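Local coordinates for protein truncated hemoglobin 4 (Chlamydomonas reinhardtii, PDB 6BME) that binds heme in a truncated 2-on-2 globin fold, with a histidine and a lysine as axial iron ligands, and probably binds oxygen, at residues 81-86 and 113-118. Residues are numbered along the deposited sequence; the frame is centred on the assembly and turned at random.
With HEM (protoporphyrin IX containing Fe), chain C.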
loop_
_atom_site.group_PDB
_atom_site.type_symbol
_atom_site.label_atom_id
_atom_site.label_comp_id
_atom_site.label_asym_id
_atom_site.label_seq_id
_atom_site.Cartn_x
_atom_site.Cartn_y
_atom_site.Cartn_z
ATOM N N THR A 81 -9.380 -2.466 -9.407
ATOM C CA THR A 81 -8.381 -3.350 -9.997
ATOM C C THR A 81 -6.983 -2.871 -9.623
ATOM O O THR A 81 -6.105 -3.671 -9.293
ATOM C CB THR A 81 -8.541 -3.409 -11.518
ATOM O OG1 THR A 81 -9.901 -3.739 -11.852
ATOM C CG2 THR A 81 -7.627 -4.480 -12.120
ATOM N N HIS A 82 -6.768 -1.560 -9.641
ATOM C CA HIS A 82 -5.475 -1.043 -9.216
ATOM C C HIS A 82 -5.216 -1.367 -7.749
ATOM O O HIS A 82 -4.119 -1.827 -7.399
ATOM C CB HIS A 82 -5.410 0.459 -9.470
ATOM C CG HIS A 82 -5.594 0.828 -10.909
ATOM N ND1 HIS A 82 -6.487 1.791 -11.321
ATOM C CD2 HIS A 82 -5.012 0.349 -12.033
ATOM C CE1 HIS A 82 -6.435 1.904 -12.636
ATOM N NE2 HIS A 82 -5.558 1.032 -13.094
ATOM N N PHE A 83 -6.223 -1.161 -6.882
ATOM C CA PHE A 83 -6.068 -1.476 -5.459
ATOM C C PHE A 83 -5.706 -2.940 -5.256
ATOM O O PHE A 83 -4.829 -3.270 -4.447
ATOM C CB PHE A 83 -7.344 -1.157 -4.677
ATOM C CG PHE A 83 -7.283 -1.590 -3.225
ATOM C CD1 PHE A 83 -7.610 -2.892 -2.850
ATOM C CD2 PHE A 83 -6.873 -0.699 -2.238
ATOM C CE1 PHE A 83 -7.528 -3.295 -1.524
ATOM C CE2 PHE A 83 -6.797 -1.089 -0.904
ATOM C CZ PHE A 83 -7.120 -2.390 -0.545
ATOM N N ASP A 84 -6.426 -3.839 -5.937
ATOM C CA ASP A 84 -6.174 -5.265 -5.759
ATOM C C ASP A 84 -4.789 -5.658 -6.254
ATOM O O ASP A 84 -4.214 -6.637 -5.758
ATOM C CB ASP A 84 -7.248 -6.090 -6.472
ATOM C CG ASP A 84 -8.615 -5.944 -5.829
ATOM O OD1 ASP A 84 -8.666 -5.585 -4.633
ATOM O OD2 ASP A 84 -9.644 -6.184 -6.509
ATOM N N LYS A 85 -4.257 -4.944 -7.254
ATOM C CA LYS A 85 -2.916 -5.261 -7.738
ATOM C C LYS A 85 -1.858 -4.783 -6.747
ATOM O O LYS A 85 -0.901 -5.512 -6.459
ATOM C CB LYS A 85 -2.691 -4.644 -9.125
ATOM C CG LYS A 85 -1.570 -5.305 -9.939
ATOM C CD LYS A 85 -1.945 -6.750 -10.356
ATOM C CE LYS A 85 -0.768 -7.471 -11.004
ATOM N NZ LYS A 85 -0.384 -6.794 -12.286
ATOM N N VAL A 86 -2.024 -3.567 -6.210
ATOM C CA VAL A 86 -1.117 -3.061 -5.182
ATOM C C VAL A 86 -1.145 -3.976 -3.965
ATOM O O VAL A 86 -0.096 -4.327 -3.405
ATOM C CB VAL A 86 -1.482 -1.608 -4.807
ATOM C CG1 VAL A 86 -0.792 -1.177 -3.503
ATOM C CG2 VAL A 86 -1.123 -0.645 -5.938
ATOM N N GLY A 113 -10.128 -4.425 4.661
ATOM C CA GLY A 113 -10.934 -3.445 5.373
ATOM C C GLY A 113 -10.999 -2.084 4.704
ATOM O O GLY A 113 -12.008 -1.386 4.821
ATOM N N VAL A 114 -9.936 -1.682 3.996
ATOM C CA VAL A 114 -9.920 -0.365 3.364
ATOM C C VAL A 114 -10.197 -0.417 1.866
ATOM O O VAL A 114 -10.327 0.649 1.235
ATOM C CB VAL A 114 -8.590 0.375 3.636
ATOM C CG1 VAL A 114 -8.502 0.737 5.096
ATOM C CG2 VAL A 114 -7.398 -0.482 3.229
ATOM N N ARG A 115 -10.311 -1.607 1.283
ATOM C CA ARG A 115 -10.659 -1.723 -0.132
ATOM C C ARG A 115 -11.887 -0.907 -0.533
ATOM O O ARG A 115 -11.830 -0.246 -1.583
ATOM C CB ARG A 115 -10.845 -3.206 -0.488
ATOM C CG ARG A 115 -11.113 -3.486 -1.976
ATOM C CD ARG A 115 -11.065 -4.998 -2.256
ATOM N NE ARG A 115 -11.204 -5.316 -3.683
ATOM C CZ ARG A 115 -12.364 -5.373 -4.334
ATOM N NH1 ARG A 115 -13.510 -5.143 -3.700
ATOM N NH2 ARG A 115 -12.383 -5.669 -5.628
ATOM N N PRO A 116 -12.996 -0.889 0.224
ATOM C CA PRO A 116 -14.166 -0.104 -0.214
ATOM C C PRO A 116 -13.896 1.378 -0.429
ATOM O O PRO A 116 -14.671 2.024 -1.143
ATOM C CB PRO A 116 -15.168 -0.327 0.923
ATOM C CG PRO A 116 -14.816 -1.661 1.445
ATOM C CD PRO A 116 -13.325 -1.706 1.404
ATOM N N LEU A 117 -12.831 1.944 0.148
ATOM C CA LEU A 117 -12.526 3.351 -0.089
ATOM C C LEU A 117 -11.934 3.602 -1.467
ATOM O O LEU A 117 -11.732 4.765 -1.839
ATOM C CB LEU A 117 -11.554 3.871 0.972
ATOM C CG LEU A 117 -11.865 3.489 2.425
ATOM C CD1 LEU A 117 -10.691 3.832 3.331
ATOM C CD2 LEU A 117 -13.151 4.147 2.911
ATOM N N PHE A 118 -11.620 2.550 -2.213
ATOM C CA PHE A 118 -11.102 2.678 -3.565
ATOM C C PHE A 118 -12.140 2.300 -4.606
ATOM O O PHE A 118 -11.799 2.129 -5.780
ATOM C CB PHE A 118 -9.824 1.851 -3.709
ATOM C CG PHE A 118 -8.670 2.445 -2.961
ATOM C CD1 PHE A 118 -8.523 2.216 -1.601
ATOM C CD2 PHE A 118 -7.778 3.310 -3.602
ATOM C CE1 PHE A 118 -7.467 2.793 -0.884
ATOM C CE2 PHE A 118 -6.726 3.892 -2.902
ATOM C CZ PHE A 118 -6.575 3.637 -1.533
HETATM C CHA HEM C . 0.049 8.409 -1.428
HETATM C CHB HEM C . -0.881 4.722 1.555
HETATM C CHC HEM C . -3.313 2.590 -2.048
HETATM C CHD HEM C . -0.902 5.401 -5.141
HETATM C C1A HEM C . 0.005 7.662 -0.271
HETATM C C2A HEM C . 0.536 7.995 1.044
HETATM C C3A HEM C . 0.271 6.947 1.848
HETATM C C4A HEM C . -0.425 5.935 1.088
HETATM C CMA HEM C . 0.604 6.780 3.345
HETATM C CAA HEM C . 1.263 9.313 1.459
HETATM C CBA HEM C . 2.546 9.537 0.657
HETATM C CGA HEM C . 3.375 10.690 1.191
HETATM O O1A HEM C . 2.884 11.863 1.196
HETATM O O2A HEM C . 4.548 10.422 1.588
HETATM C C1B HEM C . -1.740 3.884 0.872
HETATM C C2B HEM C . -2.586 2.854 1.441
HETATM C C3B HEM C . -3.261 2.285 0.430
HETATM C C4B HEM C . -2.841 2.912 -0.799
HETATM C CMB HEM C . -2.707 2.513 2.945
HETATM C CAB HEM C . -4.287 1.125 0.452
HETATM C CBB HEM C . -4.358 0.214 1.422
HETATM C C1C HEM C . -2.800 3.101 -3.211
HETATM C C2C HEM C . -3.040 2.592 -4.529
HETATM C C3C HEM C . -2.364 3.336 -5.399
HETATM C C4C HEM C . -1.680 4.377 -4.649
HETATM C CMC HEM C . -3.914 1.357 -4.841
HETATM C CAC HEM C . -2.346 3.099 -6.921
HETATM C CBC HEM C . -1.237 3.323 -7.633
HETATM C C1D HEM C . -0.503 6.507 -4.409
HETATM C C2D HEM C . 0.079 7.723 -4.938
HETATM C C3D HEM C . 0.344 8.537 -3.916
HETATM C C4D HEM C . -0.064 7.878 -2.699
HETATM C CMD HEM C . 0.358 7.983 -6.428
HETATM C CAD HEM C . 1.003 9.947 -3.957
HETATM C CBD HEM C . -0.020 10.999 -4.363
HETATM C CGD HEM C . 0.704 12.324 -4.438
HETATM O O1D HEM C . 1.572 12.587 -3.567
HETATM O O2D HEM C . 0.399 13.118 -5.356
HETATM N NA HEM C . -0.551 6.406 -0.200
HETATM N NB HEM C . -1.924 3.896 -0.502
HETATM N NC HEM C . -1.977 4.194 -3.324
HETATM N ND HEM C . -0.590 6.640 -3.031
HETATM FE FE HEM C . -1.247 5.267 -1.774
#
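Arg115 grips Asp84 side-on with two nitrogens, NE to OD1 at 2.7 Å and NH2 to OD2 at 2.9 Å. Each carboxylate oxygen offers its syn lone pair; the two groups are nearly coplanar, 7° apart, and both hydrogen bonds of this salt bridge run close to straight. The arginine gets there on a stretched chain, CG anti to the backbone N (chi1 -176°) and the run to NE extended. At the root of this chain, Arg115 CA sits over one face of the Phe83 ring in a CH-pi contact, 3.9 Å from its centroid, while CB and CG lie against CE1. Cut back to an alanine, this position would probably leave the Asp84 carboxylate without its charged mate and open a gap beside Phe83 CD1.

The Phe83 ring reaches across from helix 80-96 to Arg115 and Phe118, both on the same side of its plane. Its CD2 presses on a face of the Phe118 ring, 3.4 Å from CD1, with the two planes tilted 37°. Val114 CG2 meets the Phe83 ring at its edge. Inward, Phe83 CE2 touches heme CAB at 3.6 Å and Phe118 CZ touches CHC at 3.5 Å; Phe118 also packs edge-to-face with the axial ligand His69. The ion pair joins helix 80-96 to the 3-10 turn 115-117 on the far side of Phe83 from the heme, whose pocket Phe83, Val114 and Phe118 help line in this truncated 2-on-2 globin.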